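Local coordinates for Phosphoglucomutase/phosphomannomutase family protein (Burkholderia thailandensis, PDB 3UW2) that probably moves a phosphoryl group within a sugar phosphate, as a metal-dependent mutase of the phosphohexose mutase family, at residues A[52-60]-A[141-149]; A[188-197]-A[370-381]. All coordinates share one frame; numbering follows the deposited sequence.

Interaction 1 lies inside the first alpha/beta/alpha domain, where the end of helix 43-59 packs on a beta hairpin of the same domain. Interaction 2 joins different domains: the loop leading to strand 197-200 of the second meets the end of helix 364-375 and the turn after it in the third. The two share no element, their centres lie about 38 Å apart on opposite sides of the chain's centre, and their nearest atoms are about 18 Å apart. Interaction 1 is mostly buried and apolar, with a small polar cluster around Gln60 at its outer end. Interaction 2, larger and only partly buried, lays leucines inward, relies more on bridging waters and has an arginine that grips a backbone carbonyl.

Interaction 1 (A[52-60]-A[141-149]); sequences AFGSEVRAQ and MVLRGAAIY. With EDO (1,2-ethanediol), chain F.
Phe53 and Leu143 interlock at the heart of this contact, a bump from the helix and a bump from the strand that slide past each other in opposite directions. The Phe53 ring, with CG swung anti to its own backbone N (chi1 -174°), reaches from the helix to the strand. Phe53 CZ lies 3.9 Å from Leu143 CB, and Val142 O stands at the ring edge, 3.5 Å from Phe53 CZ. Met141 lines the next part of the hollow: its CB is 3.8 Å from Phe53 CE2, and its sulfur sits obliquely to the ring in a Met-aromatic contact. Ile148 CD1 touches the ring edge from just beyond the hairpin's short second strand. A large flat side chain suits this place because it spans from helix to strand.

Leu143 pushes its methyls back into the helix surface. Leu143 CD1 settles against Val57 CG2 at 3.5 Å, while CD2 enters the notch between Glu56 CG and the Gln60 amide. Gln60 NE2 donates to the anti lone pair of Glu56 OE2 at 2.9 Å, and Gln60 OE1 receives Arg144 NH1 at 3.3 Å in a nearly straight bond (167°). A water on Leu143 O also reaches Gln60 OE1, weakly. Long polar chains suit this outer end: Gln60 and Glu56 lie against the leucine, and Arg144 holds the amide from the turn.

Arg144 and Gly145 take the central positions of the type I' turn from Leu143 to Ala146; at Gly145 a CB would jam against the preceding carbonyl O. Helix 43-59 covering a face of the mixed sheet is the layering of an alpha/beta/alpha domain.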
loop_
_atom_site.group_PDB
_atom_site.type_symbol
_atom_site.label_atom_id
_atom_site.label_comp_id
_atom_site.label_asym_id
_atom_site.label_seq_id
_atom_site.Cartn_x
_atom_site.Cartn_y
_atom_site.Cartn_z
ATOM N N ALA A 52 3.629 13.156 21.061
ATOM C CA ALA A 52 3.640 14.146 19.990
ATOM C C ALA A 52 2.350 14.071 19.141
ATOM O O ALA A 52 1.730 15.077 18.840
ATOM C CB ALA A 52 4.887 13.932 19.086
ATOM N N PHE A 53 1.978 12.875 18.725
ATOM C CA PHE A 53 0.794 12.693 17.900
ATOM C C PHE A 53 -0.475 13.048 18.709
ATOM O O PHE A 53 -1.349 13.771 18.208
ATOM C CB PHE A 53 0.723 11.233 17.387
ATOM C CG PHE A 53 -0.396 10.982 16.405
ATOM C CD1 PHE A 53 -1.692 10.695 16.867
ATOM C CD2 PHE A 53 -0.183 11.088 15.043
ATOM C CE1 PHE A 53 -2.705 10.420 15.968
ATOM C CE2 PHE A 53 -1.222 10.856 14.116
ATOM C CZ PHE A 53 -2.481 10.518 14.578
ATOM N N GLY A 54 -0.565 12.596 19.958
ATOM C CA GLY A 54 -1.739 12.941 20.792
ATOM C C GLY A 54 -1.906 14.455 20.977
ATOM O O GLY A 54 -3.063 15.000 21.059
ATOM N N SER A 55 -0.762 15.147 21.015
ATOM C CA SER A 55 -0.729 16.599 21.143
ATOM C C SER A 55 -1.308 17.244 19.876
ATOM O O SER A 55 -2.037 18.249 19.965
ATOM C CB SER A 55 0.708 17.110 21.288
ATOM O OG SER A 55 1.302 16.698 22.506
ATOM N N GLU A 56 -0.931 16.733 18.705
ATOM C CA GLU A 56 -1.467 17.278 17.463
ATOM C C GLU A 56 -3.011 16.990 17.349
ATOM O O GLU A 56 -3.803 17.860 16.904
ATOM C CB GLU A 56 -0.651 16.763 16.284
ATOM C CG GLU A 56 -1.020 17.386 14.932
ATOM C CD GLU A 56 -0.932 18.929 14.940
ATOM O OE1 GLU A 56 -0.054 19.542 15.622
ATOM O OE2 GLU A 56 -1.781 19.541 14.273
ATOM N N VAL A 57 -3.432 15.787 17.750
ATOM C CA VAL A 57 -4.856 15.482 17.804
ATOM C C VAL A 57 -5.597 16.529 18.653
ATOM O O VAL A 57 -6.601 17.103 18.188
ATOM C CB VAL A 57 -5.068 14.051 18.323
ATOM C CG1 VAL A 57 -6.450 13.844 18.892
ATOM C CG2 VAL A 57 -4.713 13.019 17.238
ATOM N N ARG A 58 -5.094 16.839 19.853
ATOM C CA ARG A 58 -5.809 17.835 20.706
ATOM C C ARG A 58 -5.748 19.234 20.094
ATOM O O ARG A 58 -6.653 19.996 20.252
ATOM C CB ARG A 58 -5.252 17.933 22.129
ATOM C CG ARG A 58 -5.060 16.653 22.881
ATOM C CD ARG A 58 -6.019 16.487 24.032
ATOM N NE ARG A 58 -6.321 17.748 24.738
ATOM C CZ ARG A 58 -5.668 18.265 25.782
ATOM N NH1 ARG A 58 -4.636 17.678 26.362
ATOM N NH2 ARG A 58 -6.124 19.385 26.308
ATOM N N ALA A 59 -4.679 19.575 19.389
ATOM C CA ALA A 59 -4.568 20.931 18.824
ATOM C C ALA A 59 -5.576 21.073 17.665
ATOM O O ALA A 59 -5.951 22.178 17.311
ATOM C CB ALA A 59 -3.148 21.177 18.337
ATOM N N GLN A 60 -5.990 19.947 17.071
ATOM C CA GLN A 60 -7.063 19.956 16.079
ATOM C C GLN A 60 -8.419 19.613 16.686
ATOM O O GLN A 60 -9.391 19.436 15.989
ATOM C CB GLN A 60 -6.728 19.088 14.880
ATOM C CG GLN A 60 -5.471 19.531 14.150
ATOM C CD GLN A 60 -5.187 18.636 12.940
ATOM O OE1 GLN A 60 -6.104 18.023 12.394
ATOM N NE2 GLN A 60 -3.934 18.573 12.505
ATOM N N MET A 141 0.195 6.407 10.367
ATOM C CA MET A 141 -0.587 7.360 11.159
ATOM C C MET A 141 -1.717 8.014 10.372
ATOM O O MET A 141 -1.484 8.556 9.284
ATOM C CB MET A 141 0.332 8.436 11.669
ATOM C CG MET A 141 1.324 7.888 12.732
ATOM S SD MET A 141 2.694 9.026 13.026
ATOM C CE MET A 141 3.584 8.938 11.475
ATOM N N VAL A 142 -2.919 7.946 10.910
ATOM C CA VAL A 142 -4.047 8.664 10.293
ATOM C C VAL A 142 -4.534 9.705 11.268
ATOM O O VAL A 142 -4.987 9.381 12.375
ATOM C CB VAL A 142 -5.144 7.704 9.814
ATOM C CG1 VAL A 142 -6.370 8.529 9.334
ATOM C CG2 VAL A 142 -4.588 6.837 8.663
ATOM N N LEU A 143 -4.473 10.973 10.860
ATOM C CA LEU A 143 -4.876 12.065 11.777
ATOM C C LEU A 143 -6.178 12.743 11.262
ATOM O O LEU A 143 -6.180 13.397 10.234
ATOM C CB LEU A 143 -3.750 13.066 11.972
ATOM C CG LEU A 143 -4.176 14.455 12.542
ATOM C CD1 LEU A 143 -4.676 14.357 13.976
ATOM C CD2 LEU A 143 -3.124 15.558 12.366
ATOM N N ARG A 144 -7.284 12.510 11.951
ATOM C CA ARG A 144 -8.608 13.021 11.520
ATOM C C ARG A 144 -8.918 12.658 10.039
ATOM O O ARG A 144 -9.380 13.493 9.270
ATOM C CB ARG A 144 -8.832 14.555 11.839
ATOM C CG ARG A 144 -8.646 14.850 13.348
ATOM C CD ARG A 144 -8.897 16.303 13.786
ATOM N NE ARG A 144 -10.149 16.747 13.247
ATOM C CZ ARG A 144 -10.322 17.683 12.300
ATOM N NH1 ARG A 144 -9.304 18.373 11.793
ATOM N NH2 ARG A 144 -11.530 17.845 11.838
ATOM N N GLY A 145 -8.748 11.380 9.680
ATOM C CA GLY A 145 -9.050 10.920 8.338
ATOM C C GLY A 145 -7.946 11.107 7.331
ATOM O O GLY A 145 -8.051 10.558 6.228
ATOM N N ALA A 146 -6.926 11.904 7.661
ATOM C CA ALA A 146 -5.827 12.158 6.699
ATOM C C ALA A 146 -4.572 11.314 6.991
ATOM O O ALA A 146 -4.068 11.275 8.133
ATOM C CB ALA A 146 -5.461 13.648 6.665
ATOM N N ALA A 147 -4.016 10.709 5.941
ATOM C CA ALA A 147 -2.798 9.960 6.063
ATOM C C ALA A 147 -1.662 10.987 5.936
ATOM O O ALA A 147 -1.282 11.391 4.828
ATOM C CB ALA A 147 -2.702 8.862 4.985
ATOM N N ILE A 148 -1.100 11.354 7.079
ATOM C CA ILE A 148 -0.196 12.488 7.184
ATOM C C ILE A 148 1.135 12.147 6.590
ATOM O O ILE A 148 1.552 11.014 6.648
ATOM C CB ILE A 148 0.011 12.904 8.664
ATOM C CG1 ILE A 148 0.635 11.758 9.512
ATOM C CG2 ILE A 148 -1.318 13.350 9.257
ATOM C CD1 ILE A 148 1.049 12.234 10.919
ATOM N N TYR A 149 1.775 13.127 5.980
ATOM C CA TYR A 149 3.089 12.887 5.360
ATOM C C TYR A 149 3.951 14.138 5.398
ATOM O O TYR A 149 3.499 15.189 5.860
ATOM C CB TYR A 149 2.910 12.346 3.930
ATOM C CG TYR A 149 2.185 13.277 3.018
ATOM C CD1 TYR A 149 0.767 13.270 2.945
ATOM C CD2 TYR A 149 2.893 14.168 2.226
ATOM C CE1 TYR A 149 0.097 14.144 2.091
ATOM C CE2 TYR A 149 2.244 15.042 1.368
ATOM C CZ TYR A 149 0.844 15.012 1.293
ATOM O OH TYR A 149 0.204 15.888 0.413
HETATM C C1 EDO F . 2.622 18.534 3.688
HETATM O O1 EDO F . 1.987 18.086 4.904
HETATM C C2 EDO F . 3.870 17.697 3.519
HETATM O O2 EDO F . 5.088 18.469 3.545
HETATM O O HOH W 1 -5.799 16.247 9.614
#

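Interaction 2 (A[188-197]-A[370-381])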
loop_
_atom_site.group_PDB
_atom_site.type_symbol
_atom_site.label_atom_id
_atom_site.label_comp_id
_atom_site.label_asym_id
_atom_site.label_seq_id
_atom_site.Cartn_x
_atom_site.Cartn_y
_atom_site.Cartn_z
ATOM N N ASP A 188 -21.753 -7.397 1.963
ATOM C CA ASP A 188 -21.813 -6.679 0.653
ATOM C C ASP A 188 -21.251 -7.504 -0.512
ATOM O O ASP A 188 -21.437 -7.143 -1.654
ATOM C CB ASP A 188 -21.132 -5.270 0.671
ATOM C CG ASP A 188 -21.427 -4.440 -0.624
ATOM O OD1 ASP A 188 -22.624 -4.218 -0.987
ATOM O OD2 ASP A 188 -20.460 -4.003 -1.306
ATOM N N ILE A 189 -20.534 -8.575 -0.229
ATOM C CA ILE A 189 -19.955 -9.382 -1.286
ATOM C C ILE A 189 -20.440 -10.830 -1.188
ATOM O O ILE A 189 -20.262 -11.513 -0.175
ATOM C CB ILE A 189 -18.402 -9.323 -1.277
ATOM C CG1 ILE A 189 -17.878 -7.897 -1.569
ATOM C CG2 ILE A 189 -17.891 -10.346 -2.301
ATOM C CD1 ILE A 189 -16.339 -7.745 -1.413
ATOM N N LYS A 190 -21.076 -11.300 -2.242
ATOM C CA LYS A 190 -21.653 -12.637 -2.263
ATOM C C LYS A 190 -21.072 -13.319 -3.506
ATOM O O LYS A 190 -21.487 -13.007 -4.625
ATOM C CB LYS A 190 -23.190 -12.494 -2.350
ATOM C CG LYS A 190 -23.938 -12.438 -1.008
ATOM C CD LYS A 190 -23.688 -11.193 -0.163
ATOM C CE LYS A 190 -24.701 -11.061 0.962
ATOM N NZ LYS A 190 -24.289 -11.838 2.169
ATOM N N LEU A 191 -20.115 -14.240 -3.339
ATOM C CA LEU A 191 -19.496 -14.883 -4.521
ATOM C C LEU A 191 -20.459 -15.753 -5.352
ATOM O O LEU A 191 -21.219 -16.533 -4.801
ATOM C CB LEU A 191 -18.294 -15.725 -4.110
ATOM C CG LEU A 191 -17.269 -14.933 -3.287
ATOM C CD1 LEU A 191 -16.111 -15.835 -3.041
ATOM C CD2 LEU A 191 -16.789 -13.699 -4.032
ATOM N N THR A 192 -20.363 -15.635 -6.677
ATOM C CA THR A 192 -21.113 -16.451 -7.641
ATOM C C THR A 192 -20.962 -17.932 -7.400
ATOM O O THR A 192 -21.949 -18.662 -7.494
ATOM C CB THR A 192 -20.753 -16.078 -9.077
ATOM O OG1 THR A 192 -21.123 -14.715 -9.264
ATOM C CG2 THR A 192 -21.555 -16.915 -10.098
ATOM N N ARG A 193 -19.754 -18.347 -7.011
ATOM C CA ARG A 193 -19.402 -19.717 -6.774
ATOM C C ARG A 193 -18.220 -19.701 -5.797
ATOM O O ARG A 193 -17.522 -18.687 -5.700
ATOM C CB ARG A 193 -19.021 -20.451 -8.079
ATOM C CG ARG A 193 -17.734 -19.985 -8.776
ATOM C CD ARG A 193 -17.487 -20.793 -10.064
ATOM N NE ARG A 193 -16.285 -20.333 -10.747
ATOM C CZ ARG A 193 -15.044 -20.745 -10.469
ATOM N NH1 ARG A 193 -14.836 -21.661 -9.553
ATOM N NH2 ARG A 193 -13.997 -20.252 -11.119
ATOM N N PRO A 194 -18.006 -20.802 -5.048
ATOM C CA PRO A 194 -16.750 -20.885 -4.277
ATOM C C PRO A 194 -15.557 -21.039 -5.197
ATOM O O PRO A 194 -15.662 -21.599 -6.310
ATOM C CB PRO A 194 -16.910 -22.146 -3.416
ATOM C CG PRO A 194 -18.089 -22.879 -3.944
ATOM C CD PRO A 194 -18.930 -21.921 -4.759
ATOM N N LEU A 195 -14.428 -20.526 -4.746
ATOM C CA LEU A 195 -13.224 -20.613 -5.507
ATOM C C LEU A 195 -12.157 -21.134 -4.523
ATOM O O LEU A 195 -12.051 -20.642 -3.387
ATOM C CB LEU A 195 -12.910 -19.193 -5.973
ATOM C CG LEU A 195 -12.370 -18.815 -7.351
ATOM C CD1 LEU A 195 -12.888 -17.461 -7.818
ATOM C CD2 LEU A 195 -10.856 -18.741 -7.198
ATOM N N LYS A 196 -11.350 -22.088 -4.944
ATOM C CA LYS A 196 -10.320 -22.629 -4.075
ATOM C C LYS A 196 -9.049 -21.830 -4.248
ATOM O O LYS A 196 -8.586 -21.655 -5.375
ATOM C CB LYS A 196 -10.061 -24.116 -4.374
ATOM C CG LYS A 196 -9.127 -24.735 -3.330
ATOM C CD LYS A 196 -9.297 -26.229 -3.298
ATOM C CE LYS A 196 -8.105 -26.875 -2.591
ATOM N NZ LYS A 196 -8.364 -28.332 -2.603
ATOM N N LEU A 197 -8.536 -21.303 -3.143
ATOM C CA LEU A 197 -7.397 -20.343 -3.138
ATOM C C LEU A 197 -6.197 -20.842 -2.352
ATOM O O LEU A 197 -6.364 -21.505 -1.342
ATOM C CB LEU A 197 -7.760 -19.044 -2.414
ATOM C CG LEU A 197 -9.036 -18.302 -2.393
ATOM C CD1 LEU A 197 -8.657 -16.904 -1.922
ATOM C CD2 LEU A 197 -9.495 -18.281 -3.830
ATOM N N ARG A 370 -12.712 -8.254 -3.397
ATOM C CA ARG A 370 -13.300 -7.627 -4.550
ATOM C C ARG A 370 -12.836 -8.402 -5.780
ATOM O O ARG A 370 -13.576 -8.505 -6.743
ATOM C CB ARG A 370 -12.891 -6.147 -4.663
ATOM C CG ARG A 370 -13.606 -5.225 -3.637
ATOM C CD ARG A 370 -15.096 -5.085 -3.947
ATOM N NE ARG A 370 -15.312 -4.255 -5.177
ATOM C CZ ARG A 370 -15.611 -2.956 -5.182
ATOM N NH1 ARG A 370 -15.846 -2.273 -4.021
ATOM N NH2 ARG A 370 -15.777 -2.345 -6.349
ATOM N N LEU A 371 -11.603 -8.920 -5.744
ATOM C CA LEU A 371 -11.051 -9.680 -6.913
ATOM C C LEU A 371 -11.850 -11.013 -7.016
ATOM O O LEU A 371 -12.334 -11.375 -8.086
ATOM C CB LEU A 371 -9.563 -9.900 -6.677
ATOM C CG LEU A 371 -8.843 -10.735 -7.747
ATOM C CD1 LEU A 371 -9.138 -10.164 -9.122
ATOM C CD2 LEU A 371 -7.358 -10.769 -7.463
ATOM N N LEU A 372 -12.069 -11.704 -5.883
ATOM C CA LEU A 372 -12.876 -12.947 -5.906
ATOM C C LEU A 372 -14.325 -12.700 -6.433
ATOM O O LEU A 372 -14.903 -13.540 -7.100
ATOM C CB LEU A 372 -12.924 -13.579 -4.517
ATOM C CG LEU A 372 -11.658 -14.119 -3.836
ATOM C CD1 LEU A 372 -11.940 -14.489 -2.404
ATOM C CD2 LEU A 372 -11.242 -15.346 -4.623
ATOM N N GLU A 373 -14.928 -11.576 -6.092
ATOM C CA GLU A 373 -16.269 -11.260 -6.590
ATOM C C GLU A 373 -16.318 -11.307 -8.140
ATOM O O GLU A 373 -17.295 -11.817 -8.729
ATOM C CB GLU A 373 -16.648 -9.850 -6.136
ATOM C CG GLU A 373 -18.028 -9.394 -6.619
ATOM C CD GLU A 373 -18.372 -8.014 -6.071
ATOM O OE1 GLU A 373 -17.766 -6.968 -6.495
ATOM O OE2 GLU A 373 -19.231 -7.984 -5.193
ATOM N N ILE A 374 -15.280 -10.745 -8.763
ATOM C CA ILE A 374 -15.151 -10.712 -10.205
ATOM C C ILE A 374 -14.743 -12.074 -10.782
ATOM O O ILE A 374 -15.395 -12.554 -11.720
ATOM C CB ILE A 374 -14.146 -9.639 -10.650
ATOM C CG1 ILE A 374 -14.660 -8.221 -10.260
ATOM C CG2 ILE A 374 -13.888 -9.726 -12.161
ATOM C CD1 ILE A 374 -13.651 -7.108 -10.394
ATOM N N LEU A 375 -13.665 -12.673 -10.250
ATOM C CA LEU A 375 -13.131 -13.967 -10.720
ATOM C C LEU A 375 -14.188 -15.077 -10.607
ATOM O O LEU A 375 -14.305 -15.941 -11.486
ATOM C CB LEU A 375 -11.900 -14.363 -9.889
ATOM C CG LEU A 375 -10.656 -13.470 -10.091
ATOM C CD1 LEU A 375 -9.456 -14.064 -9.340
ATOM C CD2 LEU A 375 -10.361 -13.197 -11.557
ATOM N N ALA A 376 -15.009 -15.024 -9.560
ATOM C CA ALA A 376 -16.008 -16.082 -9.381
ATOM C C ALA A 376 -17.085 -16.118 -10.476
ATOM O O ALA A 376 -17.780 -17.109 -10.623
ATOM C CB ALA A 376 -16.628 -16.025 -7.965
ATOM N N ARG A 377 -17.220 -15.057 -11.250
ATOM C CA ARG A 377 -18.183 -15.063 -12.387
ATOM C C ARG A 377 -17.720 -15.866 -13.608
ATOM O O ARG A 377 -18.465 -16.001 -14.559
ATOM C CB ARG A 377 -18.558 -13.616 -12.774
ATOM C CG ARG A 377 -19.201 -12.916 -11.577
ATOM C CD ARG A 377 -19.258 -11.398 -11.746
ATOM N NE ARG A 377 -20.018 -10.769 -10.649
ATOM C CZ ARG A 377 -19.811 -9.519 -10.261
ATOM N NH1 ARG A 377 -18.849 -8.802 -10.832
ATOM N NH2 ARG A 377 -20.509 -9.009 -9.271
ATOM N N VAL A 378 -16.498 -16.403 -13.599
ATOM C CA VAL A 378 -16.006 -17.098 -14.811
ATOM C C VAL A 378 -15.505 -18.488 -14.442
ATOM O O VAL A 378 -15.216 -18.759 -13.285
ATOM C CB VAL A 378 -14.905 -16.292 -15.570
ATOM C CG1 VAL A 378 -15.446 -14.925 -16.036
ATOM C CG2 VAL A 378 -13.617 -16.166 -14.728
ATOM N N ALA A 379 -15.375 -19.359 -15.420
ATOM C CA ALA A 379 -15.040 -20.743 -15.093
ATOM C C ALA A 379 -13.538 -20.825 -14.980
ATOM O O ALA A 379 -13.018 -21.654 -14.235
ATOM C CB ALA A 379 -15.579 -21.709 -16.148
ATOM N N ASP A 380 -12.842 -19.941 -15.706
ATOM C CA ASP A 380 -11.391 -19.958 -15.684
ATOM C C ASP A 380 -10.837 -18.629 -15.277
ATOM O O ASP A 380 -10.595 -17.791 -16.136
ATOM C CB ASP A 380 -10.788 -20.372 -17.028
ATOM C CG ASP A 380 -9.313 -20.648 -16.918
ATOM O OD1 ASP A 380 -8.716 -20.329 -15.863
ATOM O OD2 ASP A 380 -8.749 -21.198 -17.870
ATOM N N PRO A 381 -10.630 -18.415 -13.950
ATOM C CA PRO A 381 -10.140 -17.089 -13.532
ATOM C C PRO A 381 -8.751 -16.759 -14.080
ATOM O O PRO A 381 -8.480 -15.593 -14.358
ATOM C CB PRO A 381 -10.073 -17.182 -11.974
ATOM C CG PRO A 381 -10.912 -18.373 -11.609
ATOM C CD PRO A 381 -10.990 -19.283 -12.810
HETATM O O HOH W 2 -21.198 -9.687 -4.784
HETATM O O HOH W 3 -21.125 -11.136 -7.195
HETATM O O HOH W 4 -19.299 -13.111 -7.804
HETATM O O HOH W 5 -22.507 -11.931 -10.134
#
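Leucines of the 188-197 loop carry the apolar part of the contact, laid against one side of the last turns of helix 364-375. Leu197 and Leu372 meet tip to tip, their CD2 methyls 3.5 Å apart. Leu191 crosses Leu372 at a slant and rests its CD2 on the helix backbone, 3.5 Å from Glu373 N. Leu195 sends CD1 to the end of the helix, against Leu375 CB and the backbone of Ala376. The small side chain of Ala376 suits its place: its CB lies 3.6 Å from Arg193 O, so the loop can run close over the helix end, though that oxygen is buried facing the methyl without a hydrogen-bonding partner. Farther back, Ile189 CD1 crosses the aliphatic part of Arg370 at about a right angle.

These pieces belong to neighbouring domains of the phosphohexose mutase fold: the loop enters strand 197-200 of the second alpha/beta/alpha domain, and the helix and its following turn belong to the third.

Direct hydrogen bonding across the contact rests on Arg193, whose length suits it to reach past Ala376 and put two donors on one carbonyl. Its chain runs extended from CG to NE and passes over Ala376 O, and the guanidinium takes Val378 O side-on. Arg193 NH2 gives the shorter bond, 2.9 Å to Val378 O and in the carbonyl plane, whereas Arg193 NE approaches the same oxygen from above that plane at 3.2 Å. Glu258 takes NH1 in a salt bridge, which should further restrict the group's rotation.

Water fills the remaining polar seam. One molecule links Lys190 N to Glu373 OE2, a carboxylate oxygen that Arg357 also engages by a salt bridge. Another joins Thr192 N to Glu373 O, and a third lies between Thr192 OG1 and Arg377 NE.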